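Local coordinates for exocyst complex component EXO70 (Saccharomyces cerevisiae, PDB 2B1E), which serves as a subunit of the exocyst, the complex that tethers secretory vesicles at sites of exocytosis, and takes part in the assembly of that complex, at residues R319-S324 with E429-N434; S305-T310 with K410-F415; N95-F100 with P111-E116. All coordinates share one frame; numbering follows the deposited sequence.

Contact 1: R319-S324 with E429-N434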
loop_
_atom_site.group_PDB
_atom_site.type_symbol
_atom_site.label_atom_id
_atom_site.label_comp_id
_atom_site.label_asym_id
_atom_site.label_seq_id
_atom_site.Cartn_x
_atom_site.Cartn_y
_atom_site.Cartn_z
ATOM N N ARG A 319 11.306 -1.320 -10.346
ATOM C CA ARG A 319 10.312 -0.585 -9.572
ATOM C C ARG A 319 9.007 -1.373 -9.473
ATOM O O ARG A 319 8.471 -1.567 -8.379
ATOM C CB ARG A 319 10.060 0.783 -10.216
ATOM C CG ARG A 319 8.935 1.597 -9.588
ATOM C CD ARG A 319 9.203 1.943 -8.128
ATOM N NE ARG A 319 10.423 2.725 -7.942
ATOM C CZ ARG A 319 10.822 3.213 -6.771
ATOM N NH1 ARG A 319 10.095 3.003 -5.683
ATOM N NH2 ARG A 319 11.949 3.906 -6.682
ATOM N N LEU A 320 8.492 -1.820 -10.616
ATOM C CA LEU A 320 7.258 -2.600 -10.632
ATOM C C LEU A 320 7.484 -3.905 -9.868
ATOM O O LEU A 320 6.575 -4.421 -9.208
ATOM C CB LEU A 320 6.829 -2.901 -12.076
ATOM C CG LEU A 320 6.376 -1.706 -12.921
ATOM C CD1 LEU A 320 6.006 -2.172 -14.322
ATOM C CD2 LEU A 320 5.185 -1.027 -12.253
ATOM N N ARG A 321 8.707 -4.419 -9.957
ATOM C CA ARG A 321 9.097 -5.655 -9.287
ATOM C C ARG A 321 8.983 -5.487 -7.777
ATOM O O ARG A 321 8.630 -6.424 -7.064
ATOM C CB ARG A 321 10.540 -6.016 -9.655
ATOM C CG ARG A 321 11.035 -7.353 -9.099
ATOM C CD ARG A 321 10.231 -8.511 -9.664
ATOM N NE ARG A 321 10.954 -9.781 -9.610
ATOM C CZ ARG A 321 11.067 -10.551 -8.532
ATOM N NH1 ARG A 321 10.499 -10.199 -7.382
ATOM N NH2 ARG A 321 11.756 -11.682 -8.608
ATOM N N LYS A 322 9.285 -4.286 -7.295
ATOM C CA LYS A 322 9.209 -4.010 -5.868
ATOM C C LYS A 322 7.750 -3.805 -5.471
ATOM O O LYS A 322 7.329 -4.206 -4.383
ATOM C CB LYS A 322 10.037 -2.771 -5.524
ATOM C CG LYS A 322 11.498 -2.864 -5.955
ATOM C CD LYS A 322 12.294 -1.637 -5.531
ATOM C CE LYS A 322 13.663 -1.608 -6.196
ATOM N NZ LYS A 322 14.448 -2.850 -5.944
ATOM N N PHE A 323 6.985 -3.184 -6.363
ATOM C CA PHE A 323 5.565 -2.940 -6.138
ATOM C C PHE A 323 4.860 -4.279 -5.931
ATOM O O PHE A 323 4.021 -4.418 -5.045
ATOM C CB PHE A 323 4.956 -2.236 -7.352
ATOM C CG PHE A 323 4.828 -0.750 -7.205
ATOM C CD1 PHE A 323 3.758 -0.196 -6.511
ATOM C CD2 PHE A 323 5.764 0.103 -7.784
ATOM C CE1 PHE A 323 3.620 1.186 -6.394
ATOM C CE2 PHE A 323 5.634 1.490 -7.673
ATOM C CZ PHE A 323 4.560 2.032 -6.978
ATOM N N SER A 324 5.220 -5.259 -6.754
ATOM C CA SER A 324 4.625 -6.592 -6.693
ATOM C C SER A 324 4.978 -7.368 -5.428
ATOM O O SER A 324 4.336 -8.368 -5.117
ATOM C CB SER A 324 5.042 -7.418 -7.914
ATOM O OG SER A 324 6.404 -7.807 -7.832
ATOM N N GLU A 429 7.232 -12.533 -15.961
ATOM C CA GLU A 429 7.171 -13.987 -15.865
ATOM C C GLU A 429 7.861 -14.577 -14.636
ATOM O O GLU A 429 7.549 -15.696 -14.219
ATOM C CB GLU A 429 7.790 -14.594 -17.126
ATOM C CG GLU A 429 7.820 -16.112 -17.173
ATOM C CD GLU A 429 8.550 -16.632 -18.404
ATOM O OE1 GLU A 429 8.180 -16.231 -19.531
ATOM O OE2 GLU A 429 9.493 -17.440 -18.245
ATOM N N LYS A 430 8.792 -13.830 -14.055
ATOM C CA LYS A 430 9.536 -14.313 -12.897
ATOM C C LYS A 430 9.143 -13.665 -11.581
ATOM O O LYS A 430 9.822 -13.855 -10.575
ATOM C CB LYS A 430 11.028 -14.097 -13.128
ATOM C CG LYS A 430 11.537 -14.768 -14.379
ATOM C CD LYS A 430 12.741 -14.043 -14.945
ATOM C CE LYS A 430 13.075 -14.586 -16.320
ATOM N NZ LYS A 430 11.838 -14.702 -17.145
ATOM N N SER A 431 8.058 -12.903 -11.580
ATOM C CA SER A 431 7.626 -12.239 -10.363
ATOM C C SER A 431 6.127 -12.334 -10.136
ATOM O O SER A 431 5.401 -12.931 -10.927
ATOM C CB SER A 431 8.031 -10.767 -10.399
ATOM O OG SER A 431 7.388 -10.091 -11.463
ATOM N N GLU A 432 5.675 -11.728 -9.043
ATOM C CA GLU A 432 4.265 -11.724 -8.693
ATOM C C GLU A 432 3.490 -10.981 -9.775
ATOM O O GLU A 432 2.273 -11.115 -9.889
ATOM C CB GLU A 432 4.062 -11.025 -7.345
ATOM C CG GLU A 432 2.679 -11.231 -6.748
ATOM C CD GLU A 432 2.484 -12.642 -6.213
ATOM O OE1 GLU A 432 3.135 -12.994 -5.207
ATOM O OE2 GLU A 432 1.685 -13.399 -6.798
ATOM N N LEU A 433 4.206 -10.193 -10.569
ATOM C CA LEU A 433 3.577 -9.431 -11.639
ATOM C C LEU A 433 2.795 -10.348 -12.568
ATOM O O LEU A 433 1.704 -10.002 -13.019
ATOM C CB LEU A 433 4.635 -8.651 -12.432
ATOM C CG LEU A 433 5.294 -7.485 -11.682
ATOM C CD1 LEU A 433 6.408 -6.885 -12.533
ATOM C CD2 LEU A 433 4.234 -6.428 -11.337
ATOM N N ASN A 434 3.350 -11.526 -12.835
ATOM C CA ASN A 434 2.708 -12.490 -13.723
ATOM C C ASN A 434 1.280 -12.815 -13.288
ATOM O O ASN A 434 0.365 -12.867 -14.116
ATOM C CB ASN A 434 3.539 -13.775 -13.794
ATOM C CG ASN A 434 3.174 -14.639 -14.989
ATOM O OD1 ASN A 434 2.854 -14.121 -16.060
ATOM N ND2 ASN A 434 3.235 -15.958 -14.818
#
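Ser324 and Glu432 bring the two backbones nearest, with CA of Ser324 and CA of Glu432 5.5 Å apart. The C-terminal turn of helix 311-323 and the residue after it meet the bend that joins helix 410-429 to the short helix 433-436, all within the all-helical C-terminal region of the rod-shaped molecule. No hydrogen bond crosses; the contact is made by apolar groups, aliphatic parts of polar side chains and one face of a guanidinium. Leu433 is its wedge: CD2 lies 3.7 Å from Ser324 CB, while CD1 packs on CB of Leu320 at 4.0 Å, the two methyls of its fork serving residues four apart. A serine suits this place because it is small and can turn its hydroxyl back on its own chain: Ser324 OG donates to Arg321 O at 2.7 Å, from above the carbonyl plane, while CB meets Leu433 and Glu432 CB. Arg321, with CG anti to the backbone N (chi1 -176°) and the chain bent at chi2, reaches across the bend, and one face of its guanidinium lies over Ser431 CB, 3.2 Å from NE. Ser431 OG receives a weak capping bond from Leu433 N, and its stronger partner is Ile427 O, so this hydroxyl links the last turn of helix 410-429 with the turn leading into the next helix. Polar Arg321 is partly exposed, whereas Leu320 and Leu433 are buried. Leu320 touches Cys375 and Leu433 touches Ile372, both on helix 364-391, which thus backs the contact; Phe323 packs against helix 268-299 through Leu285 and Ala289.

Contact 2: S305-T310 with K410-F415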
loop_
_atom_site.group_PDB
_atom_site.type_symbol
_atom_site.label_atom_id
_atom_site.label_comp_id
_atom_site.label_asym_id
_atom_site.label_seq_id
_atom_site.Cartn_x
_atom_site.Cartn_y
_atom_site.Cartn_z
ATOM N N SER A 305 23.094 2.201 -30.028
ATOM C CA SER A 305 23.430 1.826 -31.395
ATOM C C SER A 305 23.009 0.389 -31.693
ATOM O O SER A 305 22.719 0.046 -32.844
ATOM C CB SER A 305 24.934 1.987 -31.655
ATOM O OG SER A 305 25.707 1.060 -30.917
ATOM N N ASN A 306 22.968 -0.451 -30.667
ATOM C CA ASN A 306 22.560 -1.833 -30.879
ATOM C C ASN A 306 21.061 -1.985 -30.646
ATOM O O ASN A 306 20.514 -3.080 -30.769
ATOM C CB ASN A 306 23.355 -2.794 -29.978
ATOM C CG ASN A 306 23.069 -2.604 -28.496
ATOM O OD1 ASN A 306 22.378 -1.669 -28.086
ATOM N ND2 ASN A 306 23.618 -3.502 -27.679
ATOM N N ASN A 307 20.405 -0.874 -30.314
ATOM C CA ASN A 307 18.963 -0.876 -30.098
ATOM C C ASN A 307 18.525 -1.858 -29.028
ATOM O O ASN A 307 17.506 -2.524 -29.179
ATOM C CB ASN A 307 18.256 -1.221 -31.407
ATOM C CG ASN A 307 18.535 -0.215 -32.490
ATOM O OD1 ASN A 307 18.150 0.940 -32.379
ATOM N ND2 ASN A 307 19.213 -0.647 -33.545
ATOM N N GLY A 308 19.280 -1.928 -27.939
ATOM C CA GLY A 308 18.950 -2.856 -26.873
ATOM C C GLY A 308 18.180 -2.271 -25.706
ATOM O O GLY A 308 17.643 -1.160 -25.785
ATOM N N VAL A 309 18.138 -3.036 -24.618
ATOM C CA VAL A 309 17.440 -2.641 -23.400
ATOM C C VAL A 309 18.055 -1.366 -22.821
ATOM O O VAL A 309 19.281 -1.231 -22.773
ATOM C CB VAL A 309 17.521 -3.760 -22.328
ATOM C CG1 VAL A 309 16.725 -3.360 -21.093
ATOM C CG2 VAL A 309 16.986 -5.064 -22.891
ATOM N N THR A 310 17.212 -0.431 -22.392
ATOM C CA THR A 310 17.711 0.815 -21.817
ATOM C C THR A 310 17.588 0.793 -20.301
ATOM O O THR A 310 16.881 -0.044 -19.730
ATOM C CB THR A 310 16.926 2.047 -22.305
ATOM O OG1 THR A 310 15.603 2.002 -21.760
ATOM C CG2 THR A 310 16.850 2.081 -23.830
ATOM N N LYS A 410 10.360 2.900 -38.924
ATOM C CA LYS A 410 9.539 1.954 -38.181
ATOM C C LYS A 410 10.199 0.611 -37.905
ATOM O O LYS A 410 10.005 0.031 -36.837
ATOM C CB LYS A 410 8.187 1.774 -38.883
ATOM C CG LYS A 410 7.389 3.078 -38.923
ATOM C CD LYS A 410 5.950 2.899 -39.386
ATOM C CE LYS A 410 5.874 2.654 -40.879
ATOM N NZ LYS A 410 6.573 3.728 -41.619
ATOM N N GLN A 411 10.999 0.123 -38.846
ATOM C CA GLN A 411 11.651 -1.164 -38.644
ATOM C C GLN A 411 12.577 -1.130 -37.432
ATOM O O GLN A 411 12.484 -1.990 -36.558
ATOM C CB GLN A 411 12.434 -1.582 -39.898
ATOM C CG GLN A 411 13.146 -2.934 -39.739
ATOM C CD GLN A 411 13.701 -3.453 -41.053
ATOM O OE1 GLN A 411 14.446 -2.758 -41.744
ATOM N NE2 GLN A 411 13.338 -4.676 -41.403
ATOM N N ARG A 412 13.454 -0.127 -37.376
ATOM C CA ARG A 412 14.395 0.014 -36.263
ATOM C C ARG A 412 13.715 0.357 -34.939
ATOM O O ARG A 412 14.072 -0.194 -33.894
ATOM C CB ARG A 412 15.449 1.088 -36.572
ATOM C CG ARG A 412 16.401 1.311 -35.401
ATOM C CD ARG A 412 17.464 2.381 -35.626
ATOM N NE ARG A 412 18.292 2.494 -34.422
ATOM C CZ ARG A 412 19.315 3.329 -34.272
ATOM N NH1 ARG A 412 19.664 4.153 -35.254
ATOM N NH2 ARG A 412 19.992 3.339 -33.133
ATOM N N ILE A 413 12.759 1.287 -34.977
ATOM C CA ILE A 413 12.044 1.668 -33.771
ATOM C C ILE A 413 11.258 0.455 -33.271
ATOM O O ILE A 413 11.218 0.179 -32.065
ATOM C CB ILE A 413 11.092 2.861 -34.038
ATOM C CG1 ILE A 413 11.918 4.122 -34.320
ATOM C CG2 ILE A 413 10.157 3.062 -32.843
ATOM C CD1 ILE A 413 11.118 5.288 -34.963
ATOM N N GLY A 414 10.658 -0.287 -34.196
ATOM C CA GLY A 414 9.916 -1.473 -33.795
ATOM C C GLY A 414 10.814 -2.464 -33.069
ATOM O O GLY A 414 10.445 -3.028 -32.035
ATOM N N PHE A 415 12.007 -2.670 -33.617
ATOM C CA PHE A 415 12.986 -3.589 -33.035
ATOM C C PHE A 415 13.409 -3.097 -31.648
ATOM O O PHE A 415 13.434 -3.861 -30.677
ATOM C CB PHE A 415 14.205 -3.681 -33.961
ATOM C CG PHE A 415 15.323 -4.535 -33.416
ATOM C CD1 PHE A 415 15.209 -5.924 -33.393
ATOM C CD2 PHE A 415 16.483 -3.948 -32.916
ATOM C CE1 PHE A 415 16.238 -6.723 -32.877
ATOM C CE2 PHE A 415 17.524 -4.738 -32.398
ATOM C CZ PHE A 415 17.398 -6.130 -32.378
#
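Asn307 OD1 takes two N-H groups from Arg412 across the contact. The bond from NE is short and nearly straight, with Arg412 NE 2.6 Å from Asn307 OD1 and an N-H...O angle of 164°; it lies in the carbonyl plane, on a lone pair, and the oxygen in turn sits close to the guanidinium plane. The second, from Arg412 NH2 to the same OD1 at 3.1 Å, is weak and more bent. NH2 also makes a weak bond to Pro304 O, the residue before Ser305 in the same loop. The amide and guanidinium planes stand 78° apart. Arginine suits this place because its chain, extended from CG to NE, carries a flat set of donors from the first turn of helix 410-429 out to the loop, and asparagine supplies a short side chain with a carbonyl to receive them. Residues 305-310 belong to the loop that connects helix 268-299 to helix 311-323 within the all-helical Exo70 C-terminal region. Asn307 has positive phi (57°), a conformation asparagine tolerates well. Its CB meets the edge of the Phe415 ring, 3.6 Å from CD2. Phe415 is buried, touching Met456 and meeting the ring of Tyr507. Within the loop, Asn306 OD1 accepts a weak bond from Gly308 N at 3.1 Å. Thr310 then caps helix 311-323, its OG1 taking weak bonds from the backbone N of Ala312 and Thr313.

Contact 3: N95-F100 with P111-E116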
loop_
_atom_site.group_PDB
_atom_site.type_symbol
_atom_site.label_atom_id
_atom_site.label_comp_id
_atom_site.label_asym_id
_atom_site.label_seq_id
_atom_site.Cartn_x
_atom_site.Cartn_y
_atom_site.Cartn_z
ATOM N N ASN A 95 -0.047 -0.541 41.196
ATOM C CA ASN A 95 1.363 -0.608 40.844
ATOM C C ASN A 95 2.023 -1.960 41.117
ATOM O O ASN A 95 3.248 -2.087 41.055
ATOM C CB ASN A 95 2.124 0.521 41.530
ATOM C CG ASN A 95 1.839 1.869 40.899
ATOM O OD1 ASN A 95 0.985 2.627 41.364
ATOM N ND2 ASN A 95 2.538 2.164 39.819
ATOM N N SER A 96 1.212 -2.972 41.409
ATOM C CA SER A 96 1.736 -4.307 41.648
ATOM C C SER A 96 2.305 -4.824 40.321
ATOM O O SER A 96 3.148 -5.717 40.299
ATOM C CB SER A 96 0.629 -5.233 42.151
ATOM O OG SER A 96 -0.449 -5.287 41.236
ATOM N N ILE A 97 1.833 -4.257 39.216
ATOM C CA ILE A 97 2.334 -4.630 37.891
ATOM C C ILE A 97 3.401 -3.606 37.531
ATOM O O ILE A 97 3.103 -2.411 37.449
ATOM C CB ILE A 97 1.236 -4.558 36.801
ATOM C CG1 ILE A 97 0.048 -5.434 37.177
ATOM C CG2 ILE A 97 1.818 -5.006 35.451
ATOM C CD1 ILE A 97 -1.000 -5.570 36.059
ATOM N N LYS A 98 4.636 -4.060 37.307
ATOM C CA LYS A 98 5.722 -3.139 36.970
ATOM C C LYS A 98 5.915 -2.965 35.467
ATOM O O LYS A 98 5.555 -3.842 34.675
ATOM C CB LYS A 98 7.048 -3.617 37.581
ATOM C CG LYS A 98 6.962 -4.068 39.029
ATOM C CD LYS A 98 6.394 -2.993 39.949
ATOM C CE LYS A 98 6.351 -3.498 41.394
ATOM N NZ LYS A 98 5.738 -2.518 42.350
ATOM N N PRO A 99 6.485 -1.823 35.054
ATOM C CA PRO A 99 6.716 -1.575 33.631
ATOM C C PRO A 99 7.537 -2.726 33.060
ATOM O O PRO A 99 8.397 -3.286 33.741
ATOM C CB PRO A 99 7.486 -0.259 33.633
ATOM C CG PRO A 99 6.944 0.443 34.844
ATOM C CD PRO A 99 6.908 -0.668 35.865
ATOM N N PHE A 100 7.273 -3.084 31.813
ATOM C CA PHE A 100 7.996 -4.181 31.197
ATOM C C PHE A 100 8.106 -3.951 29.706
ATOM O O PHE A 100 7.318 -3.207 29.132
ATOM C CB PHE A 100 7.267 -5.499 31.473
ATOM C CG PHE A 100 5.934 -5.605 30.789
ATOM C CD1 PHE A 100 5.854 -5.934 29.434
ATOM C CD2 PHE A 100 4.764 -5.343 31.484
ATOM C CE1 PHE A 100 4.629 -5.998 28.787
ATOM C CE2 PHE A 100 3.528 -5.405 30.845
ATOM C CZ PHE A 100 3.459 -5.733 29.495
ATOM N N PRO A 111 0.815 -13.536 27.163
ATOM C CA PRO A 111 -0.066 -12.392 27.432
ATOM C C PRO A 111 0.572 -11.403 28.401
ATOM O O PRO A 111 1.449 -11.768 29.182
ATOM C CB PRO A 111 -1.307 -13.046 28.037
ATOM C CG PRO A 111 -1.312 -14.411 27.420
ATOM C CD PRO A 111 0.144 -14.802 27.498
ATOM N N PHE A 112 0.132 -10.153 28.351
ATOM C CA PHE A 112 0.661 -9.148 29.256
ATOM C C PHE A 112 0.218 -9.473 30.680
ATOM O O PHE A 112 -0.714 -10.246 30.888
ATOM C CB PHE A 112 0.162 -7.756 28.861
ATOM C CG PHE A 112 0.696 -7.271 27.543
ATOM C CD1 PHE A 112 1.727 -7.952 26.896
ATOM C CD2 PHE A 112 0.191 -6.113 26.960
ATOM C CE1 PHE A 112 2.246 -7.482 25.692
ATOM C CE2 PHE A 112 0.703 -5.637 25.755
ATOM C CZ PHE A 112 1.732 -6.321 25.121
ATOM N N PRO A 113 0.895 -8.903 31.681
ATOM C CA PRO A 113 0.495 -9.190 33.063
ATOM C C PRO A 113 -0.888 -8.597 33.295
ATOM O O PRO A 113 -1.277 -7.649 32.614
ATOM C CB PRO A 113 1.555 -8.466 33.893
ATOM C CG PRO A 113 2.732 -8.395 32.982
ATOM C CD PRO A 113 2.119 -8.090 31.644
ATOM N N TYR A 114 -1.630 -9.155 34.245
ATOM C CA TYR A 114 -2.960 -8.640 34.558
ATOM C C TYR A 114 -3.241 -8.888 36.034
ATOM O O TYR A 114 -2.790 -9.884 36.590
ATOM C CB TYR A 114 -4.023 -9.334 33.710
ATOM C CG TYR A 114 -5.362 -8.625 33.716
ATOM C CD1 TYR A 114 -5.508 -7.362 33.144
ATOM C CD2 TYR A 114 -6.484 -9.222 34.285
ATOM C CE1 TYR A 114 -6.747 -6.711 33.135
ATOM C CE2 TYR A 114 -7.721 -8.586 34.285
ATOM C CZ TYR A 114 -7.847 -7.334 33.708
ATOM O OH TYR A 114 -9.072 -6.717 33.696
ATOM N N TYR A 115 -3.977 -7.977 36.667
ATOM C CA TYR A 115 -4.305 -8.104 38.084
ATOM C C TYR A 115 -5.063 -9.390 38.371
ATOM O O TYR A 115 -5.832 -9.863 37.540
ATOM C CB TYR A 115 -5.148 -6.914 38.534
ATOM C CG TYR A 115 -4.478 -5.579 38.295
ATOM C CD1 TYR A 115 -3.333 -5.212 39.011
ATOM C CD2 TYR A 115 -4.985 -4.684 37.354
ATOM C CE1 TYR A 115 -2.707 -3.979 38.794
ATOM C CE2 TYR A 115 -4.366 -3.447 37.132
ATOM C CZ TYR A 115 -3.234 -3.104 37.856
ATOM O OH TYR A 115 -2.650 -1.872 37.663
ATOM N N GLU A 116 -4.834 -9.968 39.546
ATOM C CA GLU A 116 -5.539 -11.190 39.903
ATOM C C GLU A 116 -6.964 -10.794 40.243
ATOM O O GLU A 116 -7.238 -9.623 40.513
ATOM C CB GLU A 116 -4.864 -11.878 41.094
ATOM C CG GLU A 116 -4.528 -10.943 42.243
ATOM C CD GLU A 116 -3.724 -11.624 43.342
ATOM O OE1 GLU A 116 -2.733 -12.325 43.024
ATOM O OE2 GLU A 116 -4.079 -11.445 44.524
#
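Phe112 offers one face of its ring to the edge of Phe100 in an edge-to-face pair, with ring centroids 5.3 Å apart and planes at 63°. Phe100 CZ points down on that face, offset toward the rim and 3.7 Å from Phe112 CG. Tyr115 is covered by an aliphatic group instead: Ile97 CD1 lies over one face, 3.7 Å from the ring centroid in a CH-pi contact, while Ser96 OG, itself hydrogen-bonded to Ile93 O, comes to the ring edge in plane, 3.6 Å from CE1. The tyrosine suits this spot by pairing a flat apolar face with a polar end, OH, which bonds to Leu94 O and Arg147. The two loops run in nearly opposite directions, 173° apart, and bracket the short helix 102-108 in a helical rod. Ile97 fills the middle because its branches diverge: with CG1 anti to the carbonyl carbon (chi1 -56°), CD1 is sent to Tyr115 while CG2 rests on Pro113 CB at 3.8 Å. Replacing Phe100 by an alanine is likely to leave the face of Phe112 without its aromatic mate. Beyond the loops, Phe190 of helix 180-201 touches both phenylalanines, and Leu150 of helix 136-155 touches Ile97.

Contacts 1 and 2 lie in the C-terminal family region, are both partly buried and join neighbouring parts of the same helices: the chain leading into and along helix 311-323 meets opposite ends of helix 410-429, near its start in contact 2 and at and just past its end in contact 1. Their centres are 24 Å apart and their segments alternate along the sequence. Contact 1, nearer the chain's centre, relies on leucines with polar groups whose hydrogen bonds stay on their own side; contact 2, farther out, alone has hydrogen bonds across it. Contact 3, about 69 Å between centres from contact 2 and beyond the chain's centre, is a surface meeting of two loops, held by aromatic and proline rings and an isoleucine.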